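Local coordinates for protein putative alpha-L-fucosidase (Bacteroides thetaiotaomicron VPI-5482, PDB 3GZA) that probably hydrolyses alpha-L-fucosidic linkages, releasing L-fucose from glycans, at residues K11-K16 / I212-F217; Y96-V101 / G108-D113; I127-R132 / T167-R172; Y229-T234 / V266-D271. All blocks are in the same frame, centred on the assembly; numbering follows the deposited sequence.

Contact 1 (K11-K16 / I212-F217)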
# COMPACT_ATOMS: atom_id res chain seq x y z
N LYS A 11 -30.13 -11.01 22.73
CA LYS A 11 -29.56 -12.31 22.44
C LYS A 11 -28.52 -12.55 23.52
O LYS A 11 -28.02 -11.60 24.17
CB LYS A 11 -28.87 -12.33 21.09
CG LYS A 11 -29.84 -12.18 19.92
CD LYS A 11 -29.11 -12.33 18.59
N PRO A 12 -28.19 -13.81 23.76
CA PRO A 12 -27.22 -14.09 24.79
C PRO A 12 -25.94 -13.25 24.70
O PRO A 12 -25.43 -12.78 25.74
CB PRO A 12 -26.93 -15.55 24.57
CG PRO A 12 -28.20 -16.10 24.06
CD PRO A 12 -28.72 -15.04 23.14
N HIS A 13 -25.40 -12.99 23.50
CA HIS A 13 -24.14 -12.25 23.40
C HIS A 13 -24.31 -10.73 23.60
O HIS A 13 -23.33 -10.00 23.68
CB HIS A 13 -23.40 -12.56 22.09
CG HIS A 13 -23.91 -11.81 20.90
ND1 HIS A 13 -25.06 -12.17 20.23
CD2 HIS A 13 -23.40 -10.74 20.24
CE1 HIS A 13 -25.25 -11.32 19.22
NE2 HIS A 13 -24.25 -10.45 19.20
N GLN A 14 -25.56 -10.26 23.69
CA GLN A 14 -25.82 -8.86 23.95
C GLN A 14 -25.86 -8.57 25.46
O GLN A 14 -25.80 -7.41 25.85
CB GLN A 14 -27.12 -8.39 23.31
CG GLN A 14 -27.02 -8.20 21.80
CD GLN A 14 -28.35 -7.89 21.15
OE1 GLN A 14 -29.32 -8.66 21.25
NE2 GLN A 14 -28.41 -6.72 20.48
N LEU A 15 -25.92 -9.60 26.31
CA LEU A 15 -25.98 -9.32 27.75
C LEU A 15 -24.73 -8.57 28.22
O LEU A 15 -24.83 -7.63 29.02
CB LEU A 15 -26.22 -10.60 28.55
CG LEU A 15 -27.57 -11.29 28.29
CD1 LEU A 15 -27.65 -12.56 29.14
CD2 LEU A 15 -28.74 -10.40 28.63
N LYS A 16 -23.56 -8.91 27.66
CA LYS A 16 -22.30 -8.25 28.06
C LYS A 16 -22.25 -6.80 27.65
O LYS A 16 -21.45 -6.06 28.17
CB LYS A 16 -21.07 -9.00 27.54
CG LYS A 16 -21.01 -9.19 26.04
CD LYS A 16 -19.69 -9.79 25.57
CE LYS A 16 -19.69 -9.97 24.08
NZ LYS A 16 -20.68 -11.00 23.68
N ILE A 212 -25.95 -2.42 6.86
CA ILE A 212 -27.33 -2.22 6.53
C ILE A 212 -28.26 -3.30 7.02
O ILE A 212 -29.45 -3.10 7.10
CB ILE A 212 -27.48 -2.00 4.98
CG1 ILE A 212 -28.76 -1.27 4.62
CG2 ILE A 212 -27.31 -3.34 4.20
CD1 ILE A 212 -28.67 -0.70 3.23
N ASP A 213 -27.73 -4.49 7.25
CA ASP A 213 -28.54 -5.66 7.64
C ASP A 213 -28.64 -5.83 9.14
O ASP A 213 -29.63 -6.41 9.62
CB ASP A 213 -27.92 -6.94 7.09
CG ASP A 213 -27.94 -7.01 5.59
OD1 ASP A 213 -28.89 -6.48 4.96
OD2 ASP A 213 -26.99 -7.58 4.99
N ARG A 214 -27.64 -5.37 9.86
CA ARG A 214 -27.52 -5.66 11.28
C ARG A 214 -26.70 -4.69 12.09
O ARG A 214 -25.61 -4.29 11.68
CB ARG A 214 -26.85 -7.05 11.39
CG ARG A 214 -26.64 -7.53 12.80
CD ARG A 214 -25.95 -8.85 12.81
NE ARG A 214 -25.41 -9.25 14.10
CZ ARG A 214 -24.68 -10.34 14.29
NH1 ARG A 214 -24.47 -11.21 13.31
NH2 ARG A 214 -24.19 -10.62 15.48
N ALA A 215 -27.20 -4.35 13.27
CA ALA A 215 -26.48 -3.60 14.29
C ALA A 215 -26.84 -4.24 15.63
O ALA A 215 -28.02 -4.39 15.95
CB ALA A 215 -26.88 -2.16 14.32
N ASP A 216 -25.81 -4.66 16.36
CA ASP A 216 -26.04 -5.24 17.69
C ASP A 216 -26.23 -4.22 18.80
O ASP A 216 -26.62 -4.58 19.92
CB ASP A 216 -24.98 -6.26 18.02
CG ASP A 216 -25.09 -7.53 17.21
OD1 ASP A 216 -26.10 -7.78 16.52
OD2 ASP A 216 -24.14 -8.35 17.34
N PHE A 217 -26.01 -2.96 18.48
CA PHE A 217 -26.35 -1.83 19.32
C PHE A 217 -26.43 -0.64 18.39
O PHE A 217 -26.07 -0.79 17.20
CB PHE A 217 -25.39 -1.66 20.51
CG PHE A 217 -23.96 -1.48 20.14
CD1 PHE A 217 -23.52 -0.26 19.77
CD2 PHE A 217 -23.06 -2.54 20.19
CE1 PHE A 217 -22.25 -0.06 19.44
CE2 PHE A 217 -21.78 -2.36 19.88
CZ PHE A 217 -21.36 -1.12 19.53
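His-13 and Gln-14, neighbours at the N-terminal side of helix 15-20, both reach Asp-216, one through its carboxylate and the other through its backbone carbonyl. Earlier in this segment, Lys-11 N donates to Gln-14 OE1 (2.9 Å) in the plane of that carbonyl, which fixes the amide's rotation. His-13 brings NE2 edge-on to Asp-216 OD2 at 2.8 Å, almost straight (174°). The carboxylate receives it from above its own plane, while Arg-214 NH2 uses the syn lone pair of OD2. Arg-214, extended, grips Asp-216 side-on, NE meeting OD1 at 2.9 Å, while its NH1 goes to Asn-200 and Glu-196. With Phe-208 N as a further donor, OD2 has three. Gln-14 leaves the backbone with CG beside N (chi1 -76°) and runs extended beyond it, which carries NE2 across to Asp-216 O (2.8 Å); the same nitrogen also serves Trp-265 O. Replacing Asp-216 with an alanine is likely to leave the His-13 N-H and the NE and NH2 side of Arg-214 without their shared mate, the His-13 ring being freer to turn. The arrangement is a His-carboxylate hydrogen bond, here tying the N-terminal end of a TIM-barrel domain to the loop after strand 207-209.

Contact 2 (Y96-V101 / G108-D113)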
# COMPACT_ATOMS: atom_id res chain seq x y z
N TYR A 96 0.17 -1.73 3.86
CA TYR A 96 0.29 -0.44 4.55
C TYR A 96 -0.04 -0.63 6.01
O TYR A 96 -1.15 -0.33 6.49
CB TYR A 96 -0.69 0.55 3.94
CG TYR A 96 -0.45 2.00 4.20
CD1 TYR A 96 0.82 2.57 4.11
CD2 TYR A 96 -1.50 2.87 4.46
CE1 TYR A 96 1.02 3.94 4.24
CE2 TYR A 96 -1.28 4.23 4.62
CZ TYR A 96 -0.03 4.75 4.50
OH TYR A 96 0.16 6.13 4.55
N CYS A 97 0.89 -1.29 6.67
CA CYS A 97 0.72 -1.68 8.09
C CYS A 97 2.07 -1.64 8.79
O CYS A 97 3.07 -1.16 8.25
CB CYS A 97 0.06 -3.05 8.17
SG CYS A 97 1.11 -4.47 7.71
N LEU A 98 2.10 -2.18 10.01
CA LEU A 98 3.31 -2.15 10.81
C LEU A 98 4.52 -2.85 10.21
O LEU A 98 5.68 -2.58 10.62
CB LEU A 98 2.99 -2.56 12.25
CG LEU A 98 2.15 -1.53 12.99
CD1 LEU A 98 1.67 -2.20 14.31
CD2 LEU A 98 2.87 -0.18 13.26
N LYS A 99 4.30 -3.72 9.23
CA LYS A 99 5.42 -4.33 8.51
C LYS A 99 6.26 -3.27 7.75
O LYS A 99 7.43 -3.52 7.47
CB LYS A 99 4.92 -5.36 7.49
CG LYS A 99 4.32 -6.59 8.10
CD LYS A 99 3.95 -7.61 7.07
CE LYS A 99 3.50 -8.92 7.66
NZ LYS A 99 4.61 -9.66 8.34
N ALA A 100 5.64 -2.14 7.42
CA ALA A 100 6.30 -1.16 6.56
C ALA A 100 7.24 -0.22 7.25
O ALA A 100 8.07 0.42 6.60
CB ALA A 100 5.24 -0.33 5.83
N VAL A 101 7.10 -0.10 8.58
CA VAL A 101 7.75 0.97 9.29
C VAL A 101 9.02 0.54 9.99
O VAL A 101 9.24 -0.66 10.24
CB VAL A 101 6.80 1.62 10.34
CG1 VAL A 101 5.57 2.19 9.68
CG2 VAL A 101 6.48 0.64 11.50
N GLY A 108 6.27 -4.95 14.78
CA GLY A 108 5.28 -4.55 15.75
C GLY A 108 3.85 -4.99 15.42
O GLY A 108 3.44 -5.10 14.26
N ASP A 109 3.05 -5.18 16.47
CA ASP A 109 1.64 -5.48 16.27
C ASP A 109 0.92 -4.91 17.48
O ASP A 109 0.90 -5.49 18.56
CB ASP A 109 1.41 -6.96 16.13
CG ASP A 109 -0.01 -7.28 15.69
OD1 ASP A 109 -0.95 -6.55 16.09
OD2 ASP A 109 -0.16 -8.29 14.98
N ILE A 110 0.40 -3.70 17.30
CA ILE A 110 -0.20 -3.00 18.39
C ILE A 110 -1.56 -3.60 18.73
O ILE A 110 -1.96 -3.57 19.89
CB ILE A 110 -0.31 -1.50 18.09
CG1 ILE A 110 1.11 -0.93 17.96
CG2 ILE A 110 -1.09 -0.73 19.21
CD1 ILE A 110 1.15 0.52 17.49
N VAL A 111 -2.26 -4.17 17.74
CA VAL A 111 -3.51 -4.88 18.03
C VAL A 111 -3.22 -6.04 18.98
O VAL A 111 -3.95 -6.28 19.95
CB VAL A 111 -4.20 -5.34 16.74
CG1 VAL A 111 -5.42 -6.22 17.08
CG2 VAL A 111 -4.61 -4.14 15.87
N ARG A 112 -2.13 -6.76 18.74
CA ARG A 112 -1.75 -7.86 19.63
C ARG A 112 -1.40 -7.38 21.03
O ARG A 112 -1.85 -7.91 22.04
CB ARG A 112 -0.64 -8.68 19.05
CG ARG A 112 -0.45 -9.92 19.91
CD ARG A 112 0.28 -11.05 19.27
NE ARG A 112 -0.20 -11.39 17.96
CZ ARG A 112 -1.34 -12.07 17.70
NH1 ARG A 112 -2.13 -12.49 18.67
NH2 ARG A 112 -1.65 -12.34 16.44
N ASP A 113 -0.54 -6.37 21.09
CA ASP A 113 -0.17 -5.80 22.39
C ASP A 113 -1.47 -5.44 23.13
O ASP A 113 -1.65 -5.76 24.32
CB ASP A 113 0.61 -4.51 22.20
CG ASP A 113 2.06 -4.69 21.82
OD1 ASP A 113 2.50 -5.77 21.40
OD2 ASP A 113 2.76 -3.67 21.96
O HOH W 1 6.56 -2.46 13.33
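Leu-98 lies against Gly-108 and Ile-110, packing a loop onto the start of helix 110-121. That helix makes the beta-alpha-beta crossover between the parallel strands 75-79 and 124-129 of the TIM barrel, and Asp-109 is its N-cap. Starting at the backbone, Leu-98 CB sits 3.3 Å from Gly-108 O. CG stands beside the backbone N (chi1 -69°), a turn that carries the chain on past the same carbonyl toward the helix. From there the branch ending in CD1 does the work: it too stays close to Gly-108 O, at 3.4 Å, and then rests on the first helical residue, 3.6 Å from Ile-110 N. The methyl's apolar partner is Ile-110 CG1, 3.9 Å away. The bond from CA to CB of Ile-110 runs past the loop, and CG1 makes up the approach. Asp-109 turns the other way: its OD1 receives Arg-112 N (2.9 Å) from above the carboxylate plane, the capping bond, while OD2 is taken by Tyr-173 OH. Gly-108 O, flanked by Leu-98 carbons, has a donor of its own in Gln-90 NE2. Next to this packing the loop meets the second subunit, where Lys-99 touches Lys-99 of the other chain. The two backbones are joined by no direct hydrogen bond, yet one water spans them, donating to Leu-98 O and accepting from Gly-108 N, each at 2.9 Å.

Contact 3 (I127-R132 / T167-R172)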
# COMPACT_ATOMS: atom_id res chain seq x y z
N ILE A 127 -12.27 -4.51 18.49
CA ILE A 127 -11.47 -3.94 17.40
C ILE A 127 -12.35 -3.05 16.52
O ILE A 127 -13.47 -3.44 16.15
CB ILE A 127 -10.78 -5.01 16.57
CG1 ILE A 127 -9.76 -5.83 17.41
CG2 ILE A 127 -10.02 -4.33 15.43
CD1 ILE A 127 -9.12 -7.03 16.72
N TYR A 128 -11.87 -1.86 16.24
CA TYR A 128 -12.52 -0.92 15.34
C TYR A 128 -11.78 -0.97 14.01
O TYR A 128 -10.52 -0.97 13.96
CB TYR A 128 -12.46 0.47 15.97
CG TYR A 128 -12.89 1.71 15.22
CD1 TYR A 128 -12.25 2.15 14.07
CD2 TYR A 128 -13.94 2.47 15.71
CE1 TYR A 128 -12.64 3.30 13.43
CE2 TYR A 128 -14.32 3.63 15.09
CZ TYR A 128 -13.67 4.04 13.93
OH TYR A 128 -14.04 5.23 13.33
N ILE A 129 -12.54 -0.97 12.94
CA ILE A 129 -11.96 -1.08 11.59
C ILE A 129 -12.62 -0.00 10.74
O ILE A 129 -13.84 0.00 10.57
CB ILE A 129 -12.27 -2.48 10.99
CG1 ILE A 129 -11.80 -3.59 11.93
CG2 ILE A 129 -11.56 -2.60 9.60
CD1 ILE A 129 -12.21 -5.01 11.48
N GLY A 130 -11.81 0.87 10.16
CA GLY A 130 -12.31 1.91 9.27
C GLY A 130 -12.10 1.47 7.83
O GLY A 130 -10.96 1.28 7.36
N ILE A 131 -13.19 1.20 7.12
CA ILE A 131 -13.18 0.82 5.70
C ILE A 131 -13.86 1.86 4.81
O ILE A 131 -13.85 1.76 3.59
CB ILE A 131 -13.89 -0.56 5.45
CG1 ILE A 131 -15.39 -0.52 5.75
CG2 ILE A 131 -13.23 -1.65 6.27
CD1 ILE A 131 -16.05 -1.77 5.31
N ARG A 132 -14.46 2.89 5.43
CA ARG A 132 -15.22 3.89 4.70
C ARG A 132 -14.34 4.91 3.98
O ARG A 132 -14.71 5.40 2.89
CB ARG A 132 -16.15 4.60 5.71
CG ARG A 132 -17.07 5.61 5.12
CD ARG A 132 -18.11 6.12 6.10
NE ARG A 132 -19.10 6.95 5.41
CZ ARG A 132 -19.85 7.89 6.00
NH1 ARG A 132 -19.74 8.11 7.29
NH2 ARG A 132 -20.73 8.59 5.31
N THR A 167 -11.05 -10.80 8.36
CA THR A 167 -10.77 -12.21 8.68
C THR A 167 -9.52 -12.31 9.56
O THR A 167 -9.50 -13.06 10.56
CB THR A 167 -10.61 -13.06 7.40
OG1 THR A 167 -11.82 -12.99 6.64
CG2 THR A 167 -10.36 -14.56 7.74
N GLU A 168 -8.48 -11.57 9.21
CA GLU A 168 -7.25 -11.61 10.04
C GLU A 168 -7.58 -11.20 11.46
O GLU A 168 -7.13 -11.84 12.44
CB GLU A 168 -6.17 -10.67 9.47
CG GLU A 168 -5.56 -11.14 8.18
CD GLU A 168 -4.49 -10.23 7.63
OE1 GLU A 168 -4.49 -9.03 7.95
OE2 GLU A 168 -3.65 -10.75 6.83
N LEU A 169 -8.27 -10.08 11.59
CA LEU A 169 -8.59 -9.52 12.91
C LEU A 169 -9.50 -10.39 13.73
O LEU A 169 -9.40 -10.41 14.97
CB LEU A 169 -9.10 -8.09 12.76
CG LEU A 169 -8.05 -7.10 12.23
CD1 LEU A 169 -8.66 -5.81 11.62
CD2 LEU A 169 -6.92 -6.76 13.27
N CYS A 170 -10.34 -11.18 13.05
CA CYS A 170 -11.29 -12.10 13.74
C CYS A 170 -10.74 -13.48 14.00
O CYS A 170 -11.42 -14.29 14.64
CB CYS A 170 -12.59 -12.24 12.94
SG CYS A 170 -13.64 -10.75 12.94
N THR A 171 -9.55 -13.80 13.48
CA THR A 171 -8.99 -15.14 13.65
C THR A 171 -7.67 -15.20 14.40
O THR A 171 -7.32 -16.28 14.89
CB THR A 171 -8.80 -15.87 12.30
OG1 THR A 171 -7.93 -15.07 11.45
CG2 THR A 171 -10.20 -16.07 11.63
N ARG A 172 -6.96 -14.09 14.51
CA ARG A 172 -5.61 -14.17 15.07
C ARG A 172 -5.44 -13.47 16.42
O ARG A 172 -4.33 -13.45 16.93
CB ARG A 172 -4.64 -13.50 14.09
CG ARG A 172 -4.59 -14.13 12.74
CD ARG A 172 -3.71 -13.32 11.80
NE ARG A 172 -3.66 -13.91 10.46
CZ ARG A 172 -2.87 -13.42 9.51
NH1 ARG A 172 -2.11 -12.36 9.73
NH2 ARG A 172 -2.87 -14.00 8.33
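Leu-169 packs onto Ile-127 and Ile-129, a helix-on-strand contact within a beta-alpha-beta unit of the TIM barrel: strand 124-129 leads through helix 148-171 to the parallel strand 178-181. The link across the segments is wholly apolar. Ile-127 and Ile-129 point at the helix while Tyr-128 between them points away, the usual alternation along a strand. Leu-169 divides its two methyls between the isoleucines. CD1 meets Ile-129 CD1 tip to tip at 3.6 Å; CD2 lies 4.1 Å from Ile-127 CD1, which also comes within 3.8 Å of Leu-169 O. Both isoleucines hold CG1 beside the backbone N (chi1 -63° and -54°), sending CD1 toward the helix. Ile-179 of the neighbouring strand touches both of them.

No polar bond crosses between the two segments. Within 167-172, Glu-168 O accepts from Thr-171 N and Arg-172 N, both on the same face of its carbonyl plane, and Thr-171 OG1 reaches back to Thr-167 O at 2.7 Å. Ser-91 and Trp-89 donate to Glu-168 OE1 and Asp-92 N to OE2, while Arg-172 NH2 pairs with the Asp-92 carboxylate. The flat guanidinium of Arg-172 lies over the Glu-168 chain, whose CG sits 3.8 Å above its centre.

Contact 4 (Y229-T234 / V266-D271)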
# COMPACT_ATOMS: atom_id res chain seq x y z
N TYR A 229 -34.21 10.74 27.24
CA TYR A 229 -35.08 9.97 28.12
C TYR A 229 -36.55 10.16 27.73
O TYR A 229 -36.96 11.30 27.51
CB TYR A 229 -34.79 10.35 29.61
CG TYR A 229 -35.52 9.37 30.51
CD1 TYR A 229 -34.93 8.14 30.83
CD2 TYR A 229 -36.79 9.63 30.99
CE1 TYR A 229 -35.58 7.22 31.56
CE2 TYR A 229 -37.49 8.69 31.74
CZ TYR A 229 -36.86 7.47 32.03
OH TYR A 229 -37.53 6.53 32.78
N PRO A 230 -37.33 9.06 27.65
CA PRO A 230 -36.98 7.66 27.91
C PRO A 230 -36.01 7.11 26.87
O PRO A 230 -35.87 7.69 25.78
CB PRO A 230 -38.33 6.93 27.81
CG PRO A 230 -39.15 7.76 26.96
CD PRO A 230 -38.76 9.18 27.28
N CYS A 231 -35.30 6.05 27.23
CA CYS A 231 -34.38 5.39 26.30
C CYS A 231 -34.60 3.87 26.39
O CYS A 231 -34.30 3.25 27.39
CB CYS A 231 -32.91 5.71 26.58
SG CYS A 231 -31.82 5.01 25.35
N TRP A 232 -35.18 3.31 25.32
CA TRP A 232 -35.51 1.89 25.22
C TRP A 232 -34.49 1.19 24.39
O TRP A 232 -33.88 1.77 23.52
CB TRP A 232 -36.89 1.74 24.53
CG TRP A 232 -37.95 2.61 25.09
CD1 TRP A 232 -38.39 3.81 24.56
CD2 TRP A 232 -38.74 2.37 26.24
NE1 TRP A 232 -39.38 4.32 25.34
CE2 TRP A 232 -39.62 3.48 26.39
CE3 TRP A 232 -38.80 1.34 27.17
CZ2 TRP A 232 -40.54 3.57 27.42
CZ3 TRP A 232 -39.70 1.44 28.23
CH2 TRP A 232 -40.57 2.53 28.33
N SER A 233 -34.33 -0.11 24.61
CA SER A 233 -33.40 -0.92 23.84
C SER A 233 -33.98 -1.46 22.56
O SER A 233 -33.23 -1.84 21.67
CB SER A 233 -32.95 -2.16 24.63
OG SER A 233 -32.19 -1.78 25.76
N THR A 234 -35.30 -1.49 22.49
CA THR A 234 -36.04 -2.01 21.37
C THR A 234 -36.08 -1.02 20.21
O THR A 234 -35.94 0.20 20.40
CB THR A 234 -37.39 -2.49 21.82
OG1 THR A 234 -38.05 -1.49 22.63
CG2 THR A 234 -37.24 -3.79 22.62
N VAL A 266 -31.86 -3.58 19.79
CA VAL A 266 -30.75 -2.77 19.25
C VAL A 266 -30.43 -1.67 20.28
O VAL A 266 -30.84 -0.51 20.11
CB VAL A 266 -31.04 -2.16 17.86
CG1 VAL A 266 -29.79 -1.62 17.24
CG2 VAL A 266 -31.64 -3.21 16.90
N PRO A 267 -29.77 -2.06 21.39
CA PRO A 267 -29.66 -1.15 22.51
C PRO A 267 -28.77 0.04 22.31
O PRO A 267 -27.92 0.08 21.42
CB PRO A 267 -29.18 -2.05 23.66
CG PRO A 267 -28.52 -3.21 22.95
CD PRO A 267 -29.19 -3.38 21.70
N ALA A 268 -29.01 1.04 23.16
CA ALA A 268 -28.34 2.32 23.05
C ALA A 268 -26.88 2.40 23.48
O ALA A 268 -26.46 1.91 24.52
CB ALA A 268 -29.14 3.40 23.81
N MSE A 269 -26.11 3.05 22.65
CA MSE A 269 -24.72 3.37 22.90
C MSE A 269 -24.59 4.89 22.99
O MSE A 269 -25.18 5.62 22.21
CB MSE A 269 -23.85 2.89 21.76
CG MSE A 269 -22.45 3.11 21.95
SE MSE A 269 -21.74 4.70 21.03
CE MSE A 269 -21.52 3.88 19.31
N ALA A 270 -23.87 5.37 24.01
CA ALA A 270 -23.51 6.79 24.14
C ALA A 270 -22.02 6.87 23.98
O ALA A 270 -21.29 5.92 24.33
CB ALA A 270 -23.92 7.34 25.52
N ASP A 271 -21.51 7.96 23.40
CA ASP A 271 -20.07 8.10 23.28
C ASP A 271 -19.65 9.55 23.31
O ASP A 271 -20.45 10.44 23.00
CB ASP A 271 -19.47 7.35 22.06
CG ASP A 271 -19.88 7.88 20.69
OD1 ASP A 271 -20.76 8.73 20.52
OD2 ASP A 271 -19.27 7.35 19.71
O HOH W 2 -30.77 0.70 25.45
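Where strand 264-273 of the barrel sheet is interrupted, just before its regular run at 268-271, Val-266 N donates to Ser-233 O (2.9 Å). Pro-267 follows without an N-H, so it meets Ser-233 by packing: its CB lies 3.7 Å from Ser-233 OG. The carbonyl oxygens of Ser-233 and Val-266 come within 3.1 Å of each other as two acceptors, and Arg-218 NH1 donates to Val-266 O as well as to Trp-232 O.

This is the entrance to a short antiparallel pairing, for strand 234-235 runs antiparallel to 264-273, which itself pairs in parallel with 312-317 in the TIM-barrel sheet. The loop that supplies Ser-233 also faces the C-terminal beta-sandwich region: Ser-233 OG is bonded to Glu-381, and Cys-231 N to Ser-404 OG. From the helix 15-20 side, Trp-17 and His-18 touch Pro-267.

One residue further along the strand, a water takes over where no direct bond reaches, donating to Ser-233 OG and accepting from Ala-268 N, 2.9 Å from each. Cys-231 contributes the remaining touch: with SG anti to the backbone N (chi1 -175°), the sulfur points at the strand and packs on Ala-268 CB at 3.5 Å.

Overall arrangement
All four contacts belong to the TIM-barrel domain and form two pairs. Contacts 2 and 3, centres about 13 Å apart, follow one another along the chain through helix 110-121 and strand 124-129; Val-111 packs on Ile-127 and Leu-169, and Arg-112 NH2 probably bonds Arg-172 O. Contacts 1 and 4, also about 13 Å apart centre to centre, touch where Asp-216 and Gln-14 meet Pro-267. Contact 1 spans 2 and 3 in sequence, and contact 4 comes after it. The centres of contacts 2 and 4 lie about 35 Å apart, one beside the second subunit, the other facing the beta sandwich. Contacts 3 and 4 reach the same sheet, so both pairs fasten helices and loops round one barrel.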